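Local atomic coordinates of Alp7A (Bacillus subtilis, PDB entry 5EC0), a protein that binds adenine nucleotide as a bacterial actin-like protein and probably polymerises into filaments that take part in plasmid segregation. Residues Q202-L213 with K320-G331; G214-L222 with S235-L244. All blocks are in the same frame, centred on the assembly; numbering follows the deposited sequence.

Overall arrangement
Following the chain from its N terminus, 202-213 carries the central strand, 207-213, of a five-stranded mixed sheet, and G214-T217 lead into strand 218-223, its antiparallel neighbour. Contact 2 closes a short loop when 235-244 returns as the outermost strand 236-239 and starts helix 243-254. Contact 1 closes a loop of 106 residues, of which 45 are helical, when 320-331 inserts strand 322-327 on the other side of 207-213; contact 2 is nested inside it. The contacts share the hairpin 207-222, where D212 N meets D219 O at 2.8 Å, and both supply backbone N-H groups to ADP at the same end of the sheet.

Contact 1: Q202-L213 with K320-G331; sequences QFKNYDVVFCDL and KVYKYLYFGGVG. With ADP (adenosine-5'-diphosphate), chain D.
The parallel strand pair at the heart of this actin-like domain's five-stranded sheet joins 207-213 to 322-327 and runs into the glycine-rich start of helix 328-333 at the nucleotide. Backbone bonds alternate in parallel register from K323 N to D207 O through L213 N to F327 O. L213 O accepts V330 N at 3.1 Å, and G329 N gives ADP O2A a nearly straight bond of 2.8 Å.

At the far end, K323 runs extended beyond CG, laying CE over the centre of the Y206 ring (3.7 Å to the centroid), with NZ in an off-centre cation-pi contact. The same NZ donates to Q202 O at 2.8 Å and to two waters, which tie it to Q202 OE1 and Y206 OH; Q202 NE2 donates to Y199 O. Were Y206 an alanine, the aliphatic end of K323 would probably lose its aromatic floor and its ammonium be freer to turn. Nearby, K320 NZ, on a poorly ordered side chain, forms a salt bridge with D207 OD2 (2.7 Å) from the syn side.

On the face shared by F210, L325 and F327, L325 CD2 lies over the F210 ring (3.9 Å to its centroid), and F327 turns its edge to F210, planes at 71°. I188 of helix 185-189 packs on F210 and L325; on the opposite face helix 292-313 meets C211 and Y326, and strand 218-223 flanks 207-213.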
loop_
_atom_site.group_PDB
_atom_site.type_symbol
_atom_site.label_atom_id
_atom_site.label_comp_id
_atom_site.label_asym_id
_atom_site.label_seq_id
_atom_site.Cartn_x
_atom_site.Cartn_y
_atom_site.Cartn_z
ATOM N N GLN A 202 -24.372 -6.499 -3.268
ATOM C CA GLN A 202 -24.807 -6.525 -1.876
ATOM C C GLN A 202 -24.751 -5.117 -1.278
ATOM O O GLN A 202 -25.340 -4.869 -0.220
ATOM C CB GLN A 202 -23.951 -7.493 -1.051
ATOM C CG GLN A 202 -22.459 -7.095 -0.952
ATOM C CD GLN A 202 -21.621 -8.198 -0.308
ATOM O OE1 GLN A 202 -21.866 -8.582 0.836
ATOM N NE2 GLN A 202 -20.650 -8.729 -1.051
ATOM N N PHE A 203 -24.047 -4.205 -1.957
ATOM C CA PHE A 203 -23.936 -2.816 -1.496
ATOM C C PHE A 203 -24.808 -1.857 -2.328
ATOM O O PHE A 203 -24.742 -0.640 -2.158
ATOM C CB PHE A 203 -22.465 -2.353 -1.526
ATOM C CG PHE A 203 -21.523 -3.298 -0.820
ATOM C CD1 PHE A 203 -21.589 -3.464 0.561
ATOM C CD2 PHE A 203 -20.575 -4.032 -1.539
ATOM C CE1 PHE A 203 -20.731 -4.352 1.227
ATOM C CE2 PHE A 203 -19.700 -4.903 -0.886
ATOM C CZ PHE A 203 -19.782 -5.064 0.501
ATOM N N LYS A 204 -25.616 -2.412 -3.224
ATOM C CA LYS A 204 -26.498 -1.610 -4.079
ATOM C C LYS A 204 -27.437 -0.703 -3.282
ATOM O O LYS A 204 -27.683 0.434 -3.671
ATOM C CB LYS A 204 -27.319 -2.533 -4.990
ATOM C CG LYS A 204 -28.314 -1.823 -5.899
ATOM C CD LYS A 204 -28.870 -2.762 -6.974
ATOM C CE LYS A 204 -28.071 -2.654 -8.275
ATOM N NZ LYS A 204 -28.631 -3.492 -9.378
ATOM N N ASN A 205 -27.951 -1.202 -2.161
ATOM C CA ASN A 205 -28.922 -0.443 -1.380
ATOM C C ASN A 205 -28.471 -0.063 0.022
ATOM O O ASN A 205 -29.298 0.146 0.891
ATOM C CB ASN A 205 -30.229 -1.232 -1.256
ATOM C CG ASN A 205 -30.808 -1.602 -2.592
ATOM O OD1 ASN A 205 -30.946 -0.758 -3.478
ATOM N ND2 ASN A 205 -31.128 -2.876 -2.758
ATOM N N TYR A 206 -27.172 0.014 0.268
ATOM C CA TYR A 206 -26.726 0.380 1.601
ATOM C C TYR A 206 -25.598 1.391 1.492
ATOM O O TYR A 206 -24.692 1.243 0.662
ATOM C CB TYR A 206 -26.278 -0.864 2.394
ATOM C CG TYR A 206 -27.359 -1.919 2.593
ATOM C CD1 TYR A 206 -27.612 -2.878 1.618
ATOM C CD2 TYR A 206 -28.116 -1.962 3.761
ATOM C CE1 TYR A 206 -28.608 -3.840 1.792
ATOM C CE2 TYR A 206 -29.106 -2.915 3.942
ATOM C CZ TYR A 206 -29.341 -3.857 2.959
ATOM O OH TYR A 206 -30.320 -4.814 3.145
ATOM N N ASP A 207 -25.664 2.444 2.298
ATOM C CA ASP A 207 -24.482 3.270 2.483
ATOM C C ASP A 207 -23.411 2.361 3.103
ATOM O O ASP A 207 -23.726 1.484 3.909
ATOM C CB ASP A 207 -24.762 4.478 3.372
ATOM C CG ASP A 207 -25.776 5.440 2.762
ATOM O OD1 ASP A 207 -25.994 5.431 1.527
ATOM O OD2 ASP A 207 -26.350 6.226 3.540
ATOM N N VAL A 208 -22.161 2.559 2.717
ATOM C CA VAL A 208 -21.094 1.698 3.172
ATOM C C VAL A 208 -19.969 2.504 3.794
ATOM O O VAL A 208 -19.497 3.488 3.205
ATOM C CB VAL A 208 -20.540 0.840 2.005
ATOM C CG1 VAL A 208 -19.236 0.151 2.396
ATOM C CG2 VAL A 208 -21.577 -0.189 1.591
ATOM N N VAL A 209 -19.538 2.087 4.983
ATOM C CA VAL A 209 -18.334 2.652 5.569
ATOM C C VAL A 209 -17.090 1.837 5.178
ATOM O O VAL A 209 -16.868 0.711 5.668
ATOM C CB VAL A 209 -18.445 2.747 7.102
ATOM C CG1 VAL A 209 -17.169 3.334 7.695
ATOM C CG2 VAL A 209 -19.644 3.599 7.478
ATOM N N PHE A 210 -16.287 2.409 4.282
ATOM C CA PHE A 210 -15.017 1.789 3.880
ATOM C C PHE A 210 -13.982 1.997 4.956
ATOM O O PHE A 210 -13.673 3.140 5.280
ATOM C CB PHE A 210 -14.505 2.381 2.577
ATOM C CG PHE A 210 -14.744 1.524 1.374
ATOM C CD1 PHE A 210 -15.916 0.806 1.233
ATOM C CD2 PHE A 210 -13.794 1.460 0.365
ATOM C CE1 PHE A 210 -16.142 0.018 0.104
ATOM C CE2 PHE A 210 -13.996 0.670 -0.754
ATOM C CZ PHE A 210 -15.181 -0.051 -0.890
ATOM N N CYS A 211 -13.451 0.908 5.513
ATOM C CA CYS A 211 -12.466 1.008 6.594
ATOM C C CYS A 211 -11.088 0.498 6.181
ATOM O O CYS A 211 -10.822 -0.708 6.202
ATOM C CB CYS A 211 -12.942 0.240 7.816
ATOM S SG CYS A 211 -14.571 0.742 8.357
ATOM N N ASP A 212 -10.228 1.433 5.794
ATOM C CA ASP A 212 -8.857 1.137 5.396
ATOM C C ASP A 212 -7.970 1.036 6.649
ATOM O O ASP A 212 -7.436 2.041 7.131
ATOM C CB ASP A 212 -8.352 2.223 4.434
ATOM C CG ASP A 212 -7.016 1.878 3.782
ATOM O OD1 ASP A 212 -6.338 0.916 4.215
ATOM O OD2 ASP A 212 -6.633 2.608 2.842
ATOM N N LEU A 213 -7.832 -0.173 7.185
ATOM C CA LEU A 213 -7.084 -0.350 8.428
ATOM C C LEU A 213 -5.622 -0.654 8.137
ATOM O O LEU A 213 -5.304 -1.735 7.640
ATOM C CB LEU A 213 -7.695 -1.478 9.285
ATOM C CG LEU A 213 -9.224 -1.475 9.489
ATOM C CD1 LEU A 213 -9.724 -2.729 10.234
ATOM C CD2 LEU A 213 -9.699 -0.208 10.182
ATOM N N LYS A 320 -31.410 4.154 9.301
ATOM C CA LYS A 320 -30.509 3.680 8.270
ATOM C C LYS A 320 -29.717 2.486 8.760
ATOM O O LYS A 320 -29.339 2.407 9.930
ATOM C CB LYS A 320 -29.549 4.789 7.818
ATOM C CG LYS A 320 -30.157 5.784 6.837
ATOM C CD LYS A 320 -29.093 6.351 5.901
ATOM C CE LYS A 320 -29.611 6.436 4.471
ATOM N NZ LYS A 320 -28.815 7.375 3.627
ATOM N N VAL A 321 -29.488 1.552 7.847
ATOM C CA VAL A 321 -28.564 0.459 8.071
ATOM C C VAL A 321 -27.323 0.707 7.220
ATOM O O VAL A 321 -27.408 0.818 5.996
ATOM C CB VAL A 321 -29.191 -0.904 7.722
ATOM C CG1 VAL A 321 -28.226 -2.029 8.029
ATOM C CG2 VAL A 321 -30.493 -1.104 8.490
ATOM N N TYR A 322 -26.183 0.842 7.883
ATOM C CA TYR A 322 -24.901 0.888 7.200
ATOM C C TYR A 322 -24.327 -0.514 7.053
ATOM O O TYR A 322 -24.594 -1.394 7.871
ATOM C CB TYR A 322 -23.898 1.744 7.966
ATOM C CG TYR A 322 -24.077 3.242 7.885
ATOM C CD1 TYR A 322 -25.056 3.818 7.082
ATOM C CD2 TYR A 322 -23.250 4.091 8.621
ATOM C CE1 TYR A 322 -25.206 5.195 7.024
ATOM C CE2 TYR A 322 -23.395 5.458 8.568
ATOM C CZ TYR A 322 -24.371 6.009 7.771
ATOM O OH TYR A 322 -24.503 7.376 7.722
ATOM N N LYS A 323 -23.530 -0.721 6.013
ATOM C CA LYS A 323 -22.651 -1.884 5.957
ATOM C C LYS A 323 -21.205 -1.421 6.076
ATOM O O LYS A 323 -20.890 -0.257 5.819
ATOM C CB LYS A 323 -22.866 -2.691 4.674
ATOM C CG LYS A 323 -24.134 -3.541 4.727
ATOM C CD LYS A 323 -24.445 -4.239 3.406
ATOM C CE LYS A 323 -25.615 -5.191 3.574
ATOM N NZ LYS A 323 -25.952 -5.881 2.308
ATOM N N TYR A 324 -20.340 -2.343 6.481
ATOM C CA TYR A 324 -18.938 -2.045 6.741
ATOM C C TYR A 324 -18.062 -2.956 5.907
ATOM O O TYR A 324 -18.196 -4.190 5.956
ATOM C CB TYR A 324 -18.630 -2.194 8.240
ATOM C CG TYR A 324 -19.411 -1.196 9.067
ATOM C CD1 TYR A 324 -20.761 -1.394 9.342
ATOM C CD2 TYR A 324 -18.809 -0.039 9.534
ATOM C CE1 TYR A 324 -21.485 -0.469 10.058
ATOM C CE2 TYR A 324 -19.515 0.883 10.259
ATOM C CZ TYR A 324 -20.854 0.667 10.512
ATOM O OH TYR A 324 -21.550 1.589 11.230
ATOM N N LEU A 325 -17.188 -2.343 5.116
ATOM C CA LEU A 325 -16.200 -3.084 4.356
ATOM C C LEU A 325 -14.817 -2.765 4.890
ATOM O O LEU A 325 -14.355 -1.631 4.770
ATOM C CB LEU A 325 -16.260 -2.767 2.860
ATOM C CG LEU A 325 -15.313 -3.727 2.114
ATOM C CD1 LEU A 325 -16.017 -5.023 1.707
ATOM C CD2 LEU A 325 -14.546 -3.095 0.933
ATOM N N TYR A 326 -14.160 -3.783 5.448
ATOM C CA TYR A 326 -12.843 -3.654 6.085
ATOM C C TYR A 326 -11.722 -4.113 5.159
ATOM O O TYR A 326 -11.800 -5.193 4.584
ATOM C CB TYR A 326 -12.798 -4.475 7.396
ATOM C CG TYR A 326 -13.907 -4.145 8.386
ATOM C CD1 TYR A 326 -13.737 -3.149 9.339
ATOM C CD2 TYR A 326 -15.116 -4.828 8.365
ATOM C CE1 TYR A 326 -14.738 -2.837 10.236
ATOM C CE2 TYR A 326 -16.127 -4.526 9.268
ATOM C CZ TYR A 326 -15.928 -3.527 10.195
ATOM O OH TYR A 326 -16.911 -3.205 11.091
ATOM N N PHE A 327 -10.684 -3.296 5.001
ATOM C CA PHE A 327 -9.512 -3.708 4.222
ATOM C C PHE A 327 -8.214 -3.072 4.755
ATOM O O PHE A 327 -8.134 -2.670 5.913
ATOM C CB PHE A 327 -9.698 -3.403 2.705
ATOM C CG PHE A 327 -10.021 -1.952 2.382
ATOM C CD1 PHE A 327 -11.296 -1.446 2.584
ATOM C CD2 PHE A 327 -9.053 -1.113 1.840
ATOM C CE1 PHE A 327 -11.588 -0.114 2.288
ATOM C CE2 PHE A 327 -9.336 0.203 1.524
ATOM C CZ PHE A 327 -10.605 0.708 1.743
ATOM N N GLY A 328 -7.193 -2.976 3.907
ATOM C CA GLY A 328 -5.863 -2.668 4.401
ATOM C C GLY A 328 -5.188 -3.933 4.925
ATOM O O GLY A 328 -5.847 -4.972 5.099
ATOM N N GLY A 329 -3.882 -3.841 5.178
ATOM C CA GLY A 329 -3.091 -4.980 5.625
ATOM C C GLY A 329 -3.453 -5.435 7.031
ATOM O O GLY A 329 -3.391 -6.621 7.357
ATOM N N VAL A 330 -3.829 -4.491 7.881
ATOM C CA VAL A 330 -4.272 -4.849 9.221
ATOM C C VAL A 330 -5.661 -5.493 9.165
ATOM O O VAL A 330 -5.958 -6.392 9.951
ATOM C CB VAL A 330 -4.256 -3.622 10.159
ATOM C CG1 VAL A 330 -4.885 -3.949 11.518
ATOM C CG2 VAL A 330 -2.816 -3.148 10.356
ATOM N N GLY A 331 -6.496 -5.067 8.213
ATOM C CA GLY A 331 -7.846 -5.600 8.099
ATOM C C GLY A 331 -7.780 -7.085 7.785
ATOM O O GLY A 331 -8.518 -7.897 8.335
HETATM P PB ADP D . 0.391 0.929 6.190
HETATM O O1B ADP D . 0.645 1.321 4.739
HETATM O O2B ADP D . -0.080 2.043 7.110
HETATM O O3B ADP D . 1.465 0.096 6.849
HETATM P PA ADP D . -0.962 -1.434 5.204
HETATM O O1A ADP D . 0.226 -1.565 4.278
HETATM O O2A ADP D . -2.372 -1.580 4.660
HETATM O O3A ADP D . -0.876 -0.076 6.087
HETATM O "O5'" ADP D . -0.801 -2.485 6.395
HETATM C "C5'" ADP D . 0.465 -2.973 6.820
HETATM C "C4'" ADP D . 0.129 -4.182 7.667
HETATM O "O4'" ADP D . -0.255 -5.241 6.795
HETATM C "C3'" ADP D . 1.288 -4.728 8.478
HETATM O "O3'" ADP D . 1.221 -4.259 9.825
HETATM C "C2'" ADP D . 1.091 -6.232 8.450
HETATM O "O2'" ADP D . 0.693 -6.646 9.757
HETATM C "C1'" ADP D . -0.049 -6.475 7.468
HETATM N N9 ADP D . 0.222 -7.527 6.462
HETATM C C8 ADP D . -0.664 -8.503 6.168
HETATM N N7 ADP D . -0.180 -9.329 5.214
HETATM C C5 ADP D . 1.034 -8.871 4.874
HETATM C C6 ADP D . 2.064 -9.314 3.915
HETATM N N6 ADP D . 1.840 -10.415 3.147
HETATM N N1 ADP D . 3.199 -8.584 3.839
HETATM C C2 ADP D . 3.390 -7.499 4.623
HETATM N N3 ADP D . 2.496 -7.028 5.529
HETATM C C4 ADP D . 1.309 -7.679 5.698
HETATM O O HOH W 1 -23.872 -8.080 2.433
HETATM O O HOH W 2 -28.375 -7.297 2.773
HETATM O O HOH W 3 -28.095 2.716 3.939
HETATM O O HOH W 4 -27.152 8.083 0.976
#

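Contact 2: G214-L222 with S235-L244; sequences GGGTDDLVL and SFVSNTAPFL. With ADP (adenosine-5'-diphosphate), chain D.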
loop_
_atom_site.group_PDB
_atom_site.type_symbol
_atom_site.label_atom_id
_atom_site.label_comp_id
_atom_site.label_asym_id
_atom_site.label_seq_id
_atom_site.Cartn_x
_atom_site.Cartn_y
_atom_site.Cartn_z
ATOM N N GLY A 214 -4.740 0.285 8.472
ATOM C CA GLY A 214 -3.322 0.130 8.208
ATOM C C GLY A 214 -2.461 0.036 9.457
ATOM O O GLY A 214 -2.965 0.082 10.580
ATOM N N GLY A 215 -1.153 -0.098 9.259
ATOM C CA GLY A 215 -0.200 -0.179 10.355
ATOM C C GLY A 215 -0.118 1.116 11.139
ATOM O O GLY A 215 -0.016 1.088 12.360
ATOM N N GLY A 216 -0.187 2.254 10.449
ATOM C CA GLY A 216 0.016 3.537 11.107
ATOM C C GLY A 216 -1.183 4.471 11.164
ATOM O O GLY A 216 -1.209 5.408 11.969
ATOM N N THR A 217 -2.164 4.240 10.298
ATOM C CA THR A 217 -3.425 4.997 10.325
ATOM C C THR A 217 -4.626 4.096 10.053
ATOM O O THR A 217 -4.489 2.990 9.506
ATOM C CB THR A 217 -3.469 6.142 9.273
ATOM O OG1 THR A 217 -3.475 5.588 7.955
ATOM C CG2 THR A 217 -2.286 7.099 9.418
ATOM N N ASP A 218 -5.802 4.592 10.413
ATOM C CA ASP A 218 -7.060 3.960 10.034
ATOM C C ASP A 218 -7.959 4.985 9.346
ATOM O O ASP A 218 -8.403 5.945 9.969
ATOM C CB ASP A 218 -7.741 3.352 11.259
ATOM C CG ASP A 218 -6.895 2.274 11.899
ATOM O OD1 ASP A 218 -6.661 1.235 11.245
ATOM O OD2 ASP A 218 -6.446 2.465 13.047
ATOM N N ASP A 219 -8.205 4.785 8.057
ATOM C CA ASP A 219 -8.918 5.775 7.250
ATOM C C ASP A 219 -10.293 5.270 6.827
ATOM O O ASP A 219 -10.436 4.144 6.340
ATOM C CB ASP A 219 -8.095 6.150 6.018
ATOM C CG ASP A 219 -6.633 6.421 6.352
ATOM O OD1 ASP A 219 -6.311 7.559 6.741
ATOM O OD2 ASP A 219 -5.810 5.489 6.234
ATOM N N LEU A 220 -11.305 6.107 7.013
ATOM C CA LEU A 220 -12.670 5.697 6.723
ATOM C C LEU A 220 -13.330 6.621 5.713
ATOM O O LEU A 220 -13.184 7.850 5.783
ATOM C CB LEU A 220 -13.494 5.648 8.012
ATOM C CG LEU A 220 -12.966 4.705 9.103
ATOM C CD1 LEU A 220 -12.126 5.459 10.111
ATOM C CD2 LEU A 220 -14.116 4.010 9.802
ATOM N N VAL A 221 -14.045 6.020 4.766
ATOM C CA VAL A 221 -14.786 6.772 3.759
ATOM C C VAL A 221 -16.263 6.372 3.758
ATOM O O VAL A 221 -16.586 5.186 3.762
ATOM C CB VAL A 221 -14.217 6.543 2.358
ATOM C CG1 VAL A 221 -14.713 7.630 1.417
ATOM C CG2 VAL A 221 -12.704 6.531 2.408
ATOM N N LEU A 222 -17.163 7.349 3.757
ATOM C CA LEU A 222 -18.594 7.032 3.713
ATOM C C LEU A 222 -19.088 7.065 2.262
ATOM O O LEU A 222 -19.127 8.126 1.634
ATOM C CB LEU A 222 -19.393 7.991 4.602
ATOM C CG LEU A 222 -20.903 7.749 4.761
ATOM C CD1 LEU A 222 -21.144 6.351 5.299
ATOM C CD2 LEU A 222 -21.537 8.794 5.688
ATOM N N SER A 235 -17.048 13.123 4.575
ATOM C CA SER A 235 -17.171 11.683 4.358
ATOM C C SER A 235 -15.817 10.978 4.370
ATOM O O SER A 235 -15.747 9.762 4.174
ATOM C CB SER A 235 -17.881 11.400 3.033
ATOM O OG SER A 235 -19.136 12.059 2.975
ATOM N N PHE A 236 -14.756 11.754 4.595
ATOM C CA PHE A 236 -13.384 11.250 4.623
ATOM C C PHE A 236 -12.793 11.475 6.001
ATOM O O PHE A 236 -12.649 12.625 6.416
ATOM C CB PHE A 236 -12.476 11.972 3.609
ATOM C CG PHE A 236 -12.874 11.827 2.166
ATOM C CD1 PHE A 236 -13.811 12.687 1.597
ATOM C CD2 PHE A 236 -12.239 10.899 1.351
ATOM C CE1 PHE A 236 -14.145 12.585 0.256
ATOM C CE2 PHE A 236 -12.565 10.780 0.008
ATOM C CZ PHE A 236 -13.522 11.628 -0.544
ATOM N N VAL A 237 -12.408 10.415 6.707
ATOM C CA VAL A 237 -11.832 10.606 8.036
ATOM C C VAL A 237 -10.604 9.722 8.257
ATOM O O VAL A 237 -10.593 8.561 7.864
ATOM C CB VAL A 237 -12.881 10.338 9.139
ATOM C CG1 VAL A 237 -12.231 10.317 10.515
ATOM C CG2 VAL A 237 -14.005 11.390 9.093
ATOM N N SER A 238 -9.564 10.295 8.866
ATOM C CA SER A 238 -8.369 9.547 9.238
ATOM C C SER A 238 -8.148 9.531 10.758
ATOM O O SER A 238 -8.305 10.558 11.415
ATOM C CB SER A 238 -7.148 10.133 8.535
ATOM O OG SER A 238 -6.042 9.254 8.631
ATOM N N ASN A 239 -7.783 8.370 11.311
ATOM C CA ASN A 239 -7.463 8.245 12.748
ATOM C C ASN A 239 -6.009 7.885 13.027
ATOM O O ASN A 239 -5.398 7.179 12.228
ATOM C CB ASN A 239 -8.334 7.174 13.390
ATOM C CG ASN A 239 -9.771 7.587 13.510
ATOM O OD1 ASN A 239 -10.132 8.380 14.376
ATOM N ND2 ASN A 239 -10.613 7.044 12.641
ATOM N N THR A 240 -5.468 8.329 14.166
ATOM C CA THR A 240 -4.117 7.932 14.564
ATOM C C THR A 240 -3.950 7.566 16.059
ATOM O O THR A 240 -3.580 8.399 16.896
ATOM C CB THR A 240 -3.100 9.026 14.200
ATOM O OG1 THR A 240 -3.294 9.410 12.831
ATOM C CG2 THR A 240 -1.681 8.505 14.371
ATOM N N ALA A 241 -4.249 6.300 16.362
ATOM C CA ALA A 241 -3.785 5.585 17.566
ATOM C C ALA A 241 -3.370 4.182 17.101
ATOM O O ALA A 241 -4.102 3.210 17.295
ATOM C CB ALA A 241 -4.872 5.514 18.633
ATOM N N PRO A 242 -2.185 4.085 16.480
ATOM C CA PRO A 242 -1.886 3.051 15.480
ATOM C C PRO A 242 -1.744 1.619 15.976
ATOM O O PRO A 242 -1.480 1.351 17.152
ATOM C CB PRO A 242 -0.550 3.520 14.901
ATOM C CG PRO A 242 0.119 4.201 16.044
ATOM C CD PRO A 242 -0.994 4.897 16.798
ATOM N N PHE A 243 -1.906 0.706 15.027
ATOM C CA PHE A 243 -1.716 -0.723 15.237
ATOM C C PHE A 243 -0.289 -1.085 15.668
ATOM O O PHE A 243 -0.087 -1.970 16.506
ATOM C CB PHE A 243 -2.073 -1.463 13.948
ATOM C CG PHE A 243 -1.870 -2.940 14.015
ATOM C CD1 PHE A 243 -2.655 -3.724 14.844
ATOM C CD2 PHE A 243 -0.920 -3.552 13.219
ATOM C CE1 PHE A 243 -2.476 -5.094 14.890
ATOM C CE2 PHE A 243 -0.741 -4.920 13.256
ATOM C CZ PHE A 243 -1.523 -5.695 14.092
ATOM N N LEU A 244 0.696 -0.405 15.090
ATOM C CA LEU A 244 2.090 -0.687 15.414
ATOM C C LEU A 244 2.408 -0.373 16.877
ATOM O O LEU A 244 3.195 -1.078 17.515
ATOM C CB LEU A 244 3.026 0.088 14.492
ATOM C CG LEU A 244 3.073 -0.485 13.077
ATOM C CD1 LEU A 244 3.830 0.435 12.155
ATOM C CD2 LEU A 244 3.705 -1.867 13.091
HETATM P PB ADP D . 0.391 0.929 6.190
HETATM O O1B ADP D . 0.645 1.321 4.739
HETATM O O2B ADP D . -0.080 2.043 7.110
HETATM O O3B ADP D . 1.465 0.096 6.849
HETATM P PA ADP D . -0.962 -1.434 5.204
HETATM O O1A ADP D . 0.226 -1.565 4.278
HETATM O O2A ADP D . -2.372 -1.580 4.660
HETATM O O3A ADP D . -0.876 -0.076 6.087
HETATM O "O5'" ADP D . -0.801 -2.485 6.395
HETATM C "C5'" ADP D . 0.465 -2.973 6.820
HETATM C "C4'" ADP D . 0.129 -4.182 7.667
HETATM O "O4'" ADP D . -0.255 -5.241 6.795
HETATM C "C3'" ADP D . 1.288 -4.728 8.478
HETATM O "O3'" ADP D . 1.221 -4.259 9.825
HETATM C "C2'" ADP D . 1.091 -6.232 8.450
HETATM O "O2'" ADP D . 0.693 -6.646 9.757
HETATM C "C1'" ADP D . -0.049 -6.475 7.468
HETATM N N9 ADP D . 0.222 -7.527 6.462
HETATM C C8 ADP D . -0.664 -8.503 6.168
HETATM N N7 ADP D . -0.180 -9.329 5.214
HETATM C C5 ADP D . 1.034 -8.871 4.874
HETATM C C6 ADP D . 2.064 -9.314 3.915
HETATM N N6 ADP D . 1.840 -10.415 3.147
HETATM N N1 ADP D . 3.199 -8.584 3.839
HETATM C C2 ADP D . 3.390 -7.499 4.623
HETATM N N3 ADP D . 2.496 -7.028 5.529
HETATM C C4 ADP D . 1.309 -7.679 5.698
HETATM O O HOH W 5 -3.427 1.934 12.585
HETATM O O HOH W 6 -5.511 4.602 14.699
HETATM O O HOH W 7 -20.771 10.504 1.563
#
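G215 and the start of helix 243-254 meet where L244 N donates to G215 O at 3.2 Å, in the carbonyl plane. P242, at the N-cap position, rests its CB against the carbonyl oxygens of G215 and G216, and F243 presents its ring edge to G215 CA and to the ribose O3' of ADP. On its other side the glycine turn faces the diphosphate: G215 N donates to ADP O3A at 3.2 Å, and G216 N makes a weak bond to O2B. A side chain on G214 would collide with that bridging oxygen O3A.

Behind this shell stands an antiparallel pair. D218 and N239 form a hydrogen-bonded pair, as do L220 and V237, whose L220 N to V237 O bond of 2.7 Å is close to straight (172°). Between them D219 faces S238, and its carboxylate is held twice: S238 OG donates to OD1 on the anti side at 2.6 Å, T217 OG1 to OD2 on the syn side at 2.9 Å. CG of D219 lies anti to the carbonyl carbon (chi1 -46°), which brings the carboxylate within range of both donating hydroxyls. N239 ND2, by contrast, lies against L220 CD1 at 3.3 Å and is buried without a polar partner.

Further out, a water joins G214 O, F243 N and D218 OD2, and that carboxylate is also salt-bridged to K306 of helix 292-313. The turn therefore meets the phosphates through backbone N-H groups of residues without side chains, consistent with the phosphate-binding loops of the actin family, while the carboxylates of D218 and D219 are engaged by partners in the second shell.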